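Local coordinates for CRISPR-associated endonuclease Cas3-HD (PDB 3S4L), which acts in CRISPR interference as a metal-dependent Cas3 HD-domain nuclease that cleaves single-stranded DNA and RNA, needing magnesium for the DNase activity, at residues A[7-10]-A[16-19]; A[64-69]-A[121-126]; A[87-92]-A[150-155]; A[143-148]-A[186-191]; A[158-163]-A[169-174]. All blocks are in the same frame, centred on the assembly; numbering follows the deposited sequence.

Interaction 1: residues A[7-10]-A[16-19]; sequences MEVL and SLID
V9 and L10 meet S16 and L17 where the N-terminal stretch doubles back on the start of helix 17-31, a contact made of one backbone hydrogen bond and light apolar packing near the surface of the domain. L10 and S16 form an antiparallel non-hydrogen-bonded pair with their CA atoms 4.2 Å apart, and their side chains diverge. The bond comes one residue further on: the amide N of L17 gives its hydrogen to the carbonyl O of V9 at 2.8 Å, nearly straight at 169° and tilted a little from the carbonyl plane. The same V9 oxygen lies 3.5 Å from the CA of S16, a CH...O approach. Beyond the backbone, V9 CG1 and L17 CD2 are 4.4 Å apart, while a methyl of L10, CD2, comes round to the CA of S16 although its CB starts out away from it. L17 extends with CG anti to the backbone N (chi1 -179°), and its side chain packs on D67 and so lies just behind a ligand of the bound calcium. S16 also starts the helix: its OG accepts from the backbone N of D19 at 3.2 Å and bonds to D19 OD2 at 2.8 Å, approached from above the carboxylate plane. L10 N is bonded to Q76 of helix 73-80. Serine in this position, taking the amide three residues on, is the classic N-cap of an alpha-helix.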
# COMPACT_ATOMS: atom_id res chain seq x y z
N MET A 7 -10.98 20.08 7.70
CA MET A 7 -9.50 20.13 7.70
C MET A 7 -8.77 18.83 8.06
O MET A 7 -7.58 18.86 8.39
CB MET A 7 -8.99 21.26 8.61
CG MET A 7 -8.47 22.49 7.88
SD MET A 7 -9.78 23.65 7.45
CE MET A 7 -9.06 25.21 7.95
N GLU A 8 -9.47 17.70 8.00
CA GLU A 8 -8.89 16.41 8.39
C GLU A 8 -8.43 15.59 7.18
O GLU A 8 -9.05 15.65 6.11
CB GLU A 8 -9.91 15.63 9.22
CG GLU A 8 -9.34 14.99 10.49
CD GLU A 8 -8.09 15.68 11.00
OE1 GLU A 8 -8.20 16.75 11.63
OE2 GLU A 8 -6.98 15.14 10.75
N VAL A 9 -7.36 14.81 7.34
CA VAL A 9 -6.94 13.87 6.30
C VAL A 9 -8.03 12.81 6.10
O VAL A 9 -8.27 11.98 6.97
CB VAL A 9 -5.61 13.19 6.66
CG1 VAL A 9 -5.08 12.41 5.46
CG2 VAL A 9 -4.60 14.24 7.10
N LEU A 10 -8.70 12.87 4.95
CA LEU A 10 -9.92 12.08 4.74
C LEU A 10 -9.72 10.78 3.96
O LEU A 10 -8.93 10.72 3.02
CB LEU A 10 -11.00 12.94 4.06
CG LEU A 10 -11.57 14.10 4.88
CD1 LEU A 10 -12.69 14.84 4.14
CD2 LEU A 10 -12.09 13.60 6.24
N SER A 16 -12.43 10.23 8.43
CA SER A 16 -10.99 10.49 8.49
C SER A 16 -10.22 9.21 8.19
O SER A 16 -10.73 8.11 8.43
CB SER A 16 -10.58 11.08 9.84
OG SER A 16 -10.62 10.11 10.87
N LEU A 17 -9.02 9.35 7.63
CA LEU A 17 -8.24 8.18 7.26
C LEU A 17 -7.78 7.41 8.51
O LEU A 17 -7.82 6.18 8.53
CB LEU A 17 -7.05 8.58 6.36
CG LEU A 17 -6.13 7.45 5.84
CD1 LEU A 17 -6.87 6.49 4.91
CD2 LEU A 17 -4.91 8.03 5.14
N ILE A 18 -7.34 8.14 9.53
CA ILE A 18 -6.99 7.53 10.83
C ILE A 18 -8.14 6.68 11.41
O ILE A 18 -7.94 5.52 11.80
CB ILE A 18 -6.59 8.62 11.85
CG1 ILE A 18 -5.16 9.09 11.58
CG2 ILE A 18 -6.70 8.08 13.28
CD1 ILE A 18 -4.16 7.94 11.45
N ASP A 19 -9.33 7.25 11.48
CA ASP A 19 -10.48 6.50 11.97
C ASP A 19 -10.78 5.29 11.10
O ASP A 19 -11.09 4.21 11.60
CB ASP A 19 -11.71 7.40 12.11
CG ASP A 19 -11.60 8.36 13.28
OD1 ASP A 19 -11.02 7.97 14.32
OD2 ASP A 19 -12.09 9.51 13.16

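Interaction 2: residues A[64-69]-A[121-126]; sequences KLHDIG and MLHHEP. With CA (calcium ion), chain C.
H123 contributes the largest share of this contact, facing H66 and sharing a metal with D67. The second segment starts at M121, the last residue of helix 110-121, and L122 is the first to leave helical angles. H123 then turns its imidazole inward, CG lying between the backbone N and the carbonyl carbon (chi1 75°). One face of the ring receives the edge of H66, with H66 CD2 3.6 Å from H123 CD2 and the planes at 87°, a T-shaped stack; H66 CB adds a CH-pi contact over that ring. Each ring is also hydrogen-bonded through ND1, that of H123 to V120 O and that of H66 to L62 O. H123 NE2 binds the calcium ion at 2.4 Å, and D67 OD2 does so at 2.3 Å. H124 follows with NE2 at 2.3 Å from the ion. Two waters and H91 complete the shell, one water donating to D67 OD1 at 2.6 Å. The same four residues bind the catalytic magnesium, and H66-D67 is the HD signature of the family. Around this core, L65 packs on helix 91-107, I68 on helix 159-167, D67 on helix 17-31, and M121 on helix 181-197.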
# COMPACT_ATOMS: atom_id res chain seq x y z
N LYS A 64 -2.59 -0.70 7.32
CA LYS A 64 -2.49 0.71 7.66
C LYS A 64 -2.04 1.59 6.49
O LYS A 64 -2.39 2.76 6.41
CB LYS A 64 -1.55 0.89 8.86
CG LYS A 64 -2.10 0.32 10.17
CD LYS A 64 -1.03 0.34 11.25
CE LYS A 64 -1.62 0.03 12.62
NZ LYS A 64 -0.53 -0.11 13.65
N LEU A 65 -1.28 1.02 5.57
CA LEU A 65 -0.64 1.86 4.58
C LEU A 65 -1.24 1.74 3.18
O LEU A 65 -0.88 2.52 2.29
CB LEU A 65 0.85 1.55 4.54
CG LEU A 65 1.66 1.90 5.79
CD1 LEU A 65 3.14 1.54 5.55
CD2 LEU A 65 1.52 3.38 6.14
N HIS A 66 -2.13 0.78 2.95
CA HIS A 66 -2.54 0.57 1.57
C HIS A 66 -3.27 1.79 0.97
O HIS A 66 -3.26 1.99 -0.24
CB HIS A 66 -3.32 -0.73 1.38
CG HIS A 66 -4.70 -0.71 1.94
ND1 HIS A 66 -4.94 -0.85 3.29
CD2 HIS A 66 -5.91 -0.56 1.35
CE1 HIS A 66 -6.24 -0.80 3.50
NE2 HIS A 66 -6.85 -0.63 2.34
N ASP A 67 -3.88 2.62 1.82
CA ASP A 67 -4.50 3.86 1.36
C ASP A 67 -3.77 5.12 1.78
O ASP A 67 -4.36 6.21 1.74
CB ASP A 67 -5.95 3.94 1.83
CG ASP A 67 -6.88 3.12 0.96
OD1 ASP A 67 -7.99 2.77 1.44
OD2 ASP A 67 -6.49 2.83 -0.19
N ILE A 68 -2.51 4.98 2.18
CA ILE A 68 -1.74 6.16 2.59
C ILE A 68 -1.63 7.14 1.42
O ILE A 68 -1.55 8.35 1.63
CB ILE A 68 -0.35 5.79 3.17
CG1 ILE A 68 0.22 6.96 3.97
CG2 ILE A 68 0.59 5.38 2.05
CD1 ILE A 68 -0.83 7.61 4.89
N GLY A 69 -1.68 6.62 0.19
CA GLY A 69 -1.66 7.44 -1.01
C GLY A 69 -2.80 8.46 -1.04
O GLY A 69 -2.73 9.47 -1.76
N MET A 121 0.10 -1.96 -4.39
CA MET A 121 0.01 -1.33 -5.70
C MET A 121 -1.15 -1.94 -6.47
O MET A 121 -1.68 -1.35 -7.41
CB MET A 121 1.32 -1.53 -6.46
CG MET A 121 1.56 -0.54 -7.62
SD MET A 121 2.89 -1.06 -8.72
CE MET A 121 4.32 -0.45 -7.84
N LEU A 122 -1.55 -3.13 -6.07
CA LEU A 122 -2.58 -3.85 -6.79
C LEU A 122 -3.82 -4.06 -5.93
O LEU A 122 -4.65 -4.90 -6.24
CB LEU A 122 -2.03 -5.22 -7.24
CG LEU A 122 -1.24 -5.35 -8.55
CD1 LEU A 122 -0.28 -4.19 -8.80
CD2 LEU A 122 -0.48 -6.68 -8.63
N HIS A 123 -3.97 -3.29 -4.85
CA HIS A 123 -5.08 -3.58 -3.93
C HIS A 123 -6.44 -3.19 -4.50
O HIS A 123 -7.47 -3.42 -3.87
CB HIS A 123 -4.88 -3.00 -2.52
CG HIS A 123 -5.06 -1.51 -2.43
ND1 HIS A 123 -4.00 -0.63 -2.47
CD2 HIS A 123 -6.18 -0.76 -2.28
CE1 HIS A 123 -4.45 0.61 -2.34
NE2 HIS A 123 -5.77 0.56 -2.24
N HIS A 124 -6.46 -2.61 -5.70
CA HIS A 124 -7.75 -2.35 -6.31
C HIS A 124 -8.25 -3.36 -7.34
O HIS A 124 -9.46 -3.55 -7.46
CB HIS A 124 -7.93 -0.90 -6.75
CG HIS A 124 -8.41 -0.04 -5.64
ND1 HIS A 124 -9.72 -0.03 -5.24
CD2 HIS A 124 -7.74 0.74 -4.76
CE1 HIS A 124 -9.86 0.76 -4.19
NE2 HIS A 124 -8.67 1.25 -3.89
N GLU A 125 -7.34 -4.03 -8.04
CA GLU A 125 -7.72 -5.13 -8.91
C GLU A 125 -8.49 -6.22 -8.13
O GLU A 125 -8.18 -6.50 -6.98
CB GLU A 125 -6.47 -5.69 -9.59
N PRO A 126 -9.54 -6.79 -8.75
CA PRO A 126 -10.36 -7.84 -8.11
C PRO A 126 -9.52 -9.08 -7.78
O PRO A 126 -8.50 -9.30 -8.43
CB PRO A 126 -11.40 -8.19 -9.19
CG PRO A 126 -11.46 -7.05 -10.04
CD PRO A 126 -10.09 -6.41 -10.05
CA CA C . -7.53 2.13 -2.07
O HOH W 1 -8.61 1.00 -0.35
O HOH W 2 -9.95 3.43 -1.41

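Interaction 3: residues A[87-92]-A[150-155]; sequences MGFRHE and KKFDGM. With CA (calcium ion), chain C.
M87 crosses K151 at a slant at the outer end of this contact. From the base, M87 CB is 3.7 Å from K151 CG; CG stays near the same carbon; the chain bends at chi2 (-117°) and again at chi3, the bond into the sulfur, which brings the terminal CE to 3.6 Å from K151 CE. The methionine thus covers the aliphatic part of the lysine. The backbones beneath are joined through a water that donates to M87 O at 3.0 Å and accepts from K151 N at 2.9 Å.

Two phenylalanines make the inner half. F89 extends with CG anti to the backbone N (chi1 176°), and its CE1 meets F152 CD1 at 3.7 Å and F152 CB at 3.8 Å, CZ following at slightly greater range. The two side chains cross obliquely, a plain apolar contact. F152 is fixed further by its own segment: the backbone N of G154 sits 3.5 Å above the centre of one face, and the sulfur of M155 lies in plane at the edge. G154 has a backbone conformation suited to a residue without CB.

Past F89 the first segment enters the active site, where H91 NE2 binds the calcium ion at 2.3 Å. Next to it R90 NH1 and E92 OE2 form a salt bridge of charges alone, no N-H pointing at the oxygen. The phenylalanine pair is wedged among helices: both rings touch V94 of helix 91-107, F89 also reaches L149 of helix 142-149, and F152 packs on K181 and I184 of helix 181-197.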
# COMPACT_ATOMS: atom_id res chain seq x y z
N MET A 87 -8.14 13.05 -12.36
CA MET A 87 -7.35 13.12 -13.60
C MET A 87 -6.40 11.93 -13.74
O MET A 87 -5.19 12.10 -13.98
CB MET A 87 -6.58 14.44 -13.70
CG MET A 87 -7.40 15.66 -13.30
SD MET A 87 -7.67 16.86 -14.63
CE MET A 87 -6.59 18.19 -14.10
N GLY A 88 -6.95 10.73 -13.58
CA GLY A 88 -6.16 9.52 -13.70
C GLY A 88 -5.27 9.23 -12.50
O GLY A 88 -4.65 8.16 -12.44
N PHE A 89 -5.19 10.17 -11.56
CA PHE A 89 -4.34 9.91 -10.40
C PHE A 89 -4.74 8.61 -9.69
O PHE A 89 -5.93 8.34 -9.49
CB PHE A 89 -4.34 11.05 -9.40
CG PHE A 89 -3.53 10.73 -8.16
CD1 PHE A 89 -2.13 10.73 -8.21
CD2 PHE A 89 -4.15 10.41 -6.97
CE1 PHE A 89 -1.36 10.41 -7.06
CE2 PHE A 89 -3.40 10.11 -5.81
CZ PHE A 89 -2.00 10.11 -5.86
N ARG A 90 -3.75 7.80 -9.34
CA ARG A 90 -4.00 6.52 -8.66
C ARG A 90 -3.24 6.44 -7.34
O ARG A 90 -2.02 6.27 -7.31
CB ARG A 90 -3.63 5.36 -9.58
CG ARG A 90 -4.27 5.47 -10.95
CD ARG A 90 -5.57 4.71 -11.07
NE ARG A 90 -6.39 4.72 -9.87
CZ ARG A 90 -6.97 3.65 -9.35
NH1 ARG A 90 -6.80 2.46 -9.94
NH2 ARG A 90 -7.71 3.74 -8.25
N HIS A 91 -3.97 6.59 -6.24
CA HIS A 91 -3.39 6.65 -4.91
C HIS A 91 -2.52 5.43 -4.57
O HIS A 91 -1.52 5.55 -3.85
CB HIS A 91 -4.49 6.79 -3.86
CG HIS A 91 -5.40 5.60 -3.79
ND1 HIS A 91 -6.40 5.37 -4.70
CD2 HIS A 91 -5.45 4.58 -2.90
CE1 HIS A 91 -7.03 4.25 -4.39
NE2 HIS A 91 -6.47 3.76 -3.31
N GLU A 92 -2.90 4.26 -5.08
CA GLU A 92 -2.21 3.03 -4.68
C GLU A 92 -0.74 2.98 -5.09
O GLU A 92 0.06 2.29 -4.46
CB GLU A 92 -2.95 1.77 -5.17
CG GLU A 92 -3.11 1.64 -6.66
CD GLU A 92 -4.46 2.16 -7.15
OE1 GLU A 92 -4.85 3.28 -6.75
OE2 GLU A 92 -5.14 1.45 -7.91
N LYS A 150 0.77 11.59 -13.13
CA LYS A 150 0.86 12.91 -13.76
C LYS A 150 0.46 14.02 -12.79
O LYS A 150 1.20 14.99 -12.60
CB LYS A 150 -0.01 12.97 -15.02
CG LYS A 150 0.24 14.22 -15.87
CD LYS A 150 -0.53 14.16 -17.19
CE LYS A 150 -0.07 15.24 -18.16
NZ LYS A 150 -0.36 16.61 -17.63
N LYS A 151 -0.72 13.88 -12.18
CA LYS A 151 -1.25 14.93 -11.30
C LYS A 151 -0.81 14.82 -9.83
O LYS A 151 -1.35 15.52 -8.97
CB LYS A 151 -2.78 15.02 -11.40
CG LYS A 151 -3.27 15.66 -12.68
CD LYS A 151 -2.41 16.86 -13.02
CE LYS A 151 -3.06 17.77 -14.05
NZ LYS A 151 -2.37 19.10 -14.10
N PHE A 152 0.17 13.97 -9.53
CA PHE A 152 0.66 13.91 -8.16
C PHE A 152 1.39 15.22 -7.81
O PHE A 152 2.29 15.64 -8.53
CB PHE A 152 1.59 12.71 -7.93
CG PHE A 152 2.15 12.64 -6.53
CD1 PHE A 152 1.34 12.30 -5.45
CD2 PHE A 152 3.51 12.88 -6.29
CE1 PHE A 152 1.86 12.22 -4.15
CE2 PHE A 152 4.03 12.80 -5.00
CZ PHE A 152 3.21 12.48 -3.92
N ASP A 153 0.98 15.85 -6.71
CA ASP A 153 1.57 17.12 -6.30
C ASP A 153 1.90 17.12 -4.81
O ASP A 153 1.67 18.12 -4.11
CB ASP A 153 0.62 18.27 -6.61
CG ASP A 153 -0.74 18.12 -5.92
OD1 ASP A 153 -1.12 16.98 -5.54
OD2 ASP A 153 -1.42 19.15 -5.78
N GLY A 154 2.44 16.00 -4.33
CA GLY A 154 2.94 15.91 -2.96
C GLY A 154 1.91 15.48 -1.92
O GLY A 154 0.70 15.52 -2.15
N MET A 155 2.41 15.07 -0.76
CA MET A 155 1.56 14.72 0.36
C MET A 155 1.08 15.98 1.07
O MET A 155 1.64 17.06 0.88
CB MET A 155 2.33 13.80 1.32
CG MET A 155 3.00 12.63 0.62
SD MET A 155 1.84 11.74 -0.46
CE MET A 155 1.05 10.66 0.76
CA CA C . -7.53 2.13 -2.07
O HOH W 3 -2.49 11.67 -12.77
O HOH W 2 -9.95 3.43 -1.41
O HOH W 1 -8.61 1.00 -0.35

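Interaction 4: residues A[143-148]-A[186-191]; sequences EVVLDK and RFVIEM
Where V145 meets V188 and I189, no flat group intervenes; the aromatic ring of these two helical segments, F187, lies on another side of helix 181-197. One face of that ring is covered by CG of M191, 3.2 Å above its plane and offset toward the rim, and the ring also meets Y100. The interface itself is purely aliphatic, built from branched side chains.

V145 is the residue of 143-148 that makes the close contacts, and both of its methyls are used. CG2 touches V188 CG1 at 3.5 Å, the closest approach between the two segments. CG1 lies 3.9 Å from that same V188 methyl and 3.9 Å from V188 CB, and it also meets I189 CG1 at 4.0 Å, at roughly a right angle to the V188 contact. This spread follows from the valine's rotation: CG1 stands anti to the backbone N (chi1 170°), and CG2 anti to the carbonyl carbon. The residue is thereby set against two consecutive residues of the partner helix. I189 begins off to the side, but with CG1 anti to its carbonyl carbon (chi1 -71°) that branch swings back toward V145. V188 and V145 are buried, whereas I189 lies at the partly exposed border.

No hydrogen bond crosses between the segments. V188 goes on to touch M121 of helix 110-121, L93 of helix 91-107 and L149, while V145 also packs on S192. This is aliphatic helix-to-helix packing within the all-alpha HD domain, with the side chain of V188 about 11 Å from that of the metal ligand H91.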
# COMPACT_ATOMS: atom_id res chain seq x y z
N GLU A 143 4.83 4.08 -19.28
CA GLU A 143 3.92 5.13 -19.75
C GLU A 143 2.69 5.29 -18.83
O GLU A 143 2.36 6.40 -18.39
CB GLU A 143 3.48 4.86 -21.18
CG GLU A 143 2.54 5.93 -21.70
CD GLU A 143 2.31 5.84 -23.20
OE1 GLU A 143 2.76 4.85 -23.82
OE2 GLU A 143 1.70 6.76 -23.76
N VAL A 144 2.03 4.17 -18.55
CA VAL A 144 0.88 4.15 -17.65
C VAL A 144 1.24 4.67 -16.27
O VAL A 144 0.46 5.43 -15.68
CB VAL A 144 0.28 2.73 -17.53
CG1 VAL A 144 -0.85 2.74 -16.52
CG2 VAL A 144 -0.21 2.25 -18.89
N VAL A 145 2.39 4.27 -15.73
CA VAL A 145 2.85 4.89 -14.48
C VAL A 145 2.84 6.41 -14.61
O VAL A 145 2.28 7.10 -13.76
CB VAL A 145 4.25 4.43 -14.04
CG1 VAL A 145 4.74 5.29 -12.87
CG2 VAL A 145 4.23 2.94 -13.65
N LEU A 146 3.42 6.94 -15.68
CA LEU A 146 3.45 8.38 -15.89
C LEU A 146 2.04 8.97 -15.99
O LEU A 146 1.79 10.08 -15.54
CB LEU A 146 4.26 8.77 -17.14
CG LEU A 146 5.77 8.50 -17.18
CD1 LEU A 146 6.29 8.90 -18.53
CD2 LEU A 146 6.50 9.27 -16.09
N ASP A 147 1.13 8.24 -16.61
CA ASP A 147 -0.26 8.66 -16.65
C ASP A 147 -0.86 8.76 -15.23
O ASP A 147 -1.56 9.71 -14.89
CB ASP A 147 -1.09 7.65 -17.48
CG ASP A 147 -0.83 7.76 -18.98
OD1 ASP A 147 -0.24 8.78 -19.42
OD2 ASP A 147 -1.22 6.83 -19.74
N LYS A 148 -0.57 7.76 -14.40
CA LYS A 148 -1.28 7.63 -13.14
C LYS A 148 -0.67 8.51 -12.05
O LYS A 148 -1.24 8.67 -10.97
CB LYS A 148 -1.36 6.17 -12.70
CG LYS A 148 -2.20 5.27 -13.61
CD LYS A 148 -1.97 3.79 -13.23
CE LYS A 148 -3.01 2.85 -13.83
NZ LYS A 148 -3.06 1.56 -13.05
N ARG A 186 10.06 6.83 -10.44
CA ARG A 186 11.19 5.92 -10.65
C ARG A 186 10.94 4.61 -9.92
O ARG A 186 11.13 3.53 -10.49
CB ARG A 186 12.48 6.56 -10.13
CG ARG A 186 13.50 6.87 -11.19
CD ARG A 186 14.76 7.50 -10.59
NE ARG A 186 14.48 8.76 -9.92
CZ ARG A 186 14.40 9.93 -10.55
NH1 ARG A 186 14.60 10.00 -11.86
NH2 ARG A 186 14.13 11.03 -9.85
N PHE A 187 10.52 4.71 -8.66
CA PHE A 187 10.22 3.51 -7.90
C PHE A 187 9.14 2.67 -8.55
O PHE A 187 9.31 1.46 -8.73
CB PHE A 187 9.79 3.81 -6.46
CG PHE A 187 9.34 2.59 -5.72
CD1 PHE A 187 10.27 1.70 -5.21
CD2 PHE A 187 8.00 2.30 -5.58
CE1 PHE A 187 9.86 0.55 -4.56
CE2 PHE A 187 7.59 1.17 -4.93
CZ PHE A 187 8.53 0.29 -4.42
N VAL A 188 8.02 3.29 -8.89
CA VAL A 188 6.91 2.54 -9.48
C VAL A 188 7.25 1.89 -10.83
O VAL A 188 6.91 0.74 -11.08
CB VAL A 188 5.63 3.40 -9.60
CG1 VAL A 188 4.51 2.54 -10.16
CG2 VAL A 188 5.25 3.99 -8.23
N ILE A 189 7.93 2.63 -11.71
CA ILE A 189 8.39 2.04 -12.95
C ILE A 189 9.24 0.81 -12.66
O ILE A 189 8.99 -0.27 -13.21
CB ILE A 189 9.23 3.06 -13.78
CG1 ILE A 189 8.32 4.15 -14.34
CG2 ILE A 189 9.99 2.35 -14.91
CD1 ILE A 189 9.07 5.29 -14.99
N GLU A 190 10.22 0.97 -11.77
CA GLU A 190 11.10 -0.12 -11.39
C GLU A 190 10.31 -1.30 -10.83
O GLU A 190 10.68 -2.45 -11.00
CB GLU A 190 12.13 0.36 -10.36
CG GLU A 190 13.41 -0.48 -10.30
CD GLU A 190 14.36 -0.04 -9.19
OE1 GLU A 190 15.50 -0.56 -9.14
OE2 GLU A 190 13.97 0.82 -8.37
N MET A 191 9.20 -1.00 -10.16
CA MET A 191 8.34 -2.04 -9.61
C MET A 191 7.57 -2.77 -10.70
O MET A 191 7.57 -4.00 -10.76
CB MET A 191 7.35 -1.44 -8.62
CG MET A 191 7.93 -1.25 -7.24
SD MET A 191 7.55 -2.65 -6.18
CE MET A 191 5.81 -2.31 -5.86

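Interaction 5: residues A[158-163]-A[169-174]; sequences DFEDLI and YSIGDI
E160 OE1 receives the backbone N-H of I171 in a long, weak hydrogen bond of 3.4 Å, bent to 135°, and this is the polar tie between the helix 159-167 and the chain that follows it. The glutamate reaches across because CG stands anti to the backbone N (chi1 155°) and the chain then folds at chi2. Its other oxygen, OE2, is modelled too near S170 OG to be read as a bond, so the exact place of both atoms is doubtful. With that reserve, S170 OG accepts from the backbone N of G172 at 3.2 Å, two residues on.

The apolar side of the contact is carried by I171, whose side chain fills the angle between F159 and I163, one turn apart on the helix. I171 CG1 lies 3.9 Å from F159 CE2 and 4.2 Å from I163 CG1, and its CD1 passes 3.9 Å from E160 CB. Both helix side chains cross that of I171 at about a right angle. F159 is held in its turn by I163, whose CG1 sits 3.5 Å above one face of the ring, and by Y98 of helix 91-107, which I171 also touches. I163 CG2 comes to 3.4 Å from Y169 O, where the returning chain passes closest to it.

The chain thus leaves helix 159-167 and folds back along its side, with I171 packed against F159 and I163, and turns at S170-G172 in what fits an ST turn.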
# COMPACT_ATOMS: atom_id res chain seq x y z
N ASP A 158 0.49 17.73 7.03
CA ASP A 158 0.51 16.91 8.24
C ASP A 158 1.20 15.56 8.05
O ASP A 158 1.33 14.79 9.00
CB ASP A 158 -0.92 16.66 8.76
CG ASP A 158 -1.66 17.94 9.15
OD1 ASP A 158 -1.03 19.01 9.25
OD2 ASP A 158 -2.89 17.86 9.36
N PHE A 159 1.65 15.26 6.83
CA PHE A 159 1.98 13.89 6.44
C PHE A 159 2.85 13.09 7.41
O PHE A 159 2.47 11.99 7.83
CB PHE A 159 2.61 13.83 5.05
CG PHE A 159 2.94 12.44 4.61
CD1 PHE A 159 1.93 11.49 4.46
CD2 PHE A 159 4.27 12.06 4.37
CE1 PHE A 159 2.23 10.19 4.06
CE2 PHE A 159 4.58 10.76 3.97
CZ PHE A 159 3.55 9.82 3.81
N GLU A 160 4.04 13.61 7.71
CA GLU A 160 4.98 12.97 8.62
C GLU A 160 4.30 12.59 9.93
O GLU A 160 4.43 11.46 10.40
CB GLU A 160 6.19 13.88 8.86
CG GLU A 160 6.92 13.63 10.18
CD GLU A 160 7.77 12.37 10.17
OE1 GLU A 160 7.23 11.28 9.88
OE2 GLU A 160 8.98 12.48 10.47
N ASP A 161 3.59 13.55 10.52
CA ASP A 161 2.85 13.32 11.74
C ASP A 161 1.81 12.21 11.54
O ASP A 161 1.71 11.29 12.36
CB ASP A 161 2.20 14.61 12.24
CG ASP A 161 0.71 14.47 12.49
OD1 ASP A 161 0.34 13.84 13.51
OD2 ASP A 161 -0.08 14.99 11.68
N LEU A 162 1.07 12.28 10.44
CA LEU A 162 0.10 11.23 10.10
C LEU A 162 0.73 9.85 10.11
O LEU A 162 0.17 8.91 10.68
CB LEU A 162 -0.55 11.50 8.74
CG LEU A 162 -1.48 10.38 8.26
CD1 LEU A 162 -2.70 10.27 9.15
CD2 LEU A 162 -1.90 10.60 6.81
N ILE A 163 1.90 9.71 9.48
CA ILE A 163 2.59 8.43 9.43
C ILE A 163 2.97 7.97 10.83
O ILE A 163 2.84 6.80 11.17
CB ILE A 163 3.87 8.47 8.58
CG1 ILE A 163 3.51 8.52 7.10
CG2 ILE A 163 4.72 7.24 8.84
CD1 ILE A 163 2.76 7.30 6.60
N TYR A 169 6.59 5.80 13.52
CA TYR A 169 7.86 6.48 13.29
C TYR A 169 7.96 7.29 11.99
O TYR A 169 6.95 7.55 11.33
CB TYR A 169 9.06 5.55 13.46
CG TYR A 169 8.99 4.28 12.66
CD1 TYR A 169 9.72 4.15 11.48
CD2 TYR A 169 8.21 3.22 13.07
CE1 TYR A 169 9.67 2.98 10.74
CE2 TYR A 169 8.15 2.04 12.34
CZ TYR A 169 8.88 1.93 11.18
OH TYR A 169 8.83 0.77 10.44
N SER A 170 9.19 7.69 11.65
CA SER A 170 9.43 8.86 10.81
C SER A 170 9.96 8.56 9.41
O SER A 170 11.07 8.04 9.26
CB SER A 170 10.41 9.79 11.54
OG SER A 170 10.65 10.99 10.84
N ILE A 171 9.17 8.91 8.39
CA ILE A 171 9.63 8.83 7.00
C ILE A 171 10.71 9.88 6.70
O ILE A 171 11.18 9.99 5.57
CB ILE A 171 8.48 8.98 5.96
CG1 ILE A 171 7.39 9.93 6.47
CG2 ILE A 171 7.91 7.62 5.60
CD1 ILE A 171 7.77 11.40 6.35
N GLY A 172 11.07 10.67 7.71
CA GLY A 172 12.26 11.48 7.61
C GLY A 172 13.45 10.55 7.71
O GLY A 172 14.33 10.54 6.84
N ASP A 173 13.46 9.74 8.77
CA ASP A 173 14.55 8.80 9.04
C ASP A 173 14.76 7.73 7.97
O ASP A 173 15.71 6.95 8.07
N ILE A 174 13.89 7.67 6.96
CA ILE A 174 14.07 6.73 5.83
C ILE A 174 13.37 7.15 4.53
O ILE A 174 13.85 8.02 3.79
CB ILE A 174 13.64 5.28 6.20
CG1 ILE A 174 12.57 5.29 7.30
CG2 ILE A 174 14.86 4.45 6.63
CD1 ILE A 174 11.17 5.09 6.79

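In the fold
Reading from the N terminus, interaction 1 closes a short loop of five residues before helix 17-31, and its L17 packs against D67 and I68 of interaction 2. Interactions 2 and 3 cross along the chain: 64-69 pairs with 121-126, while 87-92, lying between them, pairs with 150-155. They meet at the calcium ion. Interaction 4 crosses interaction 3 in turn, and R90 N probably bonds to K148 O between them; M121 links interaction 2 to helix 181-197. Interaction 5 closes its own short loop within the span from 143-148 to 186-191, but packs through L162, F159 and I163 on interactions 1 and 2.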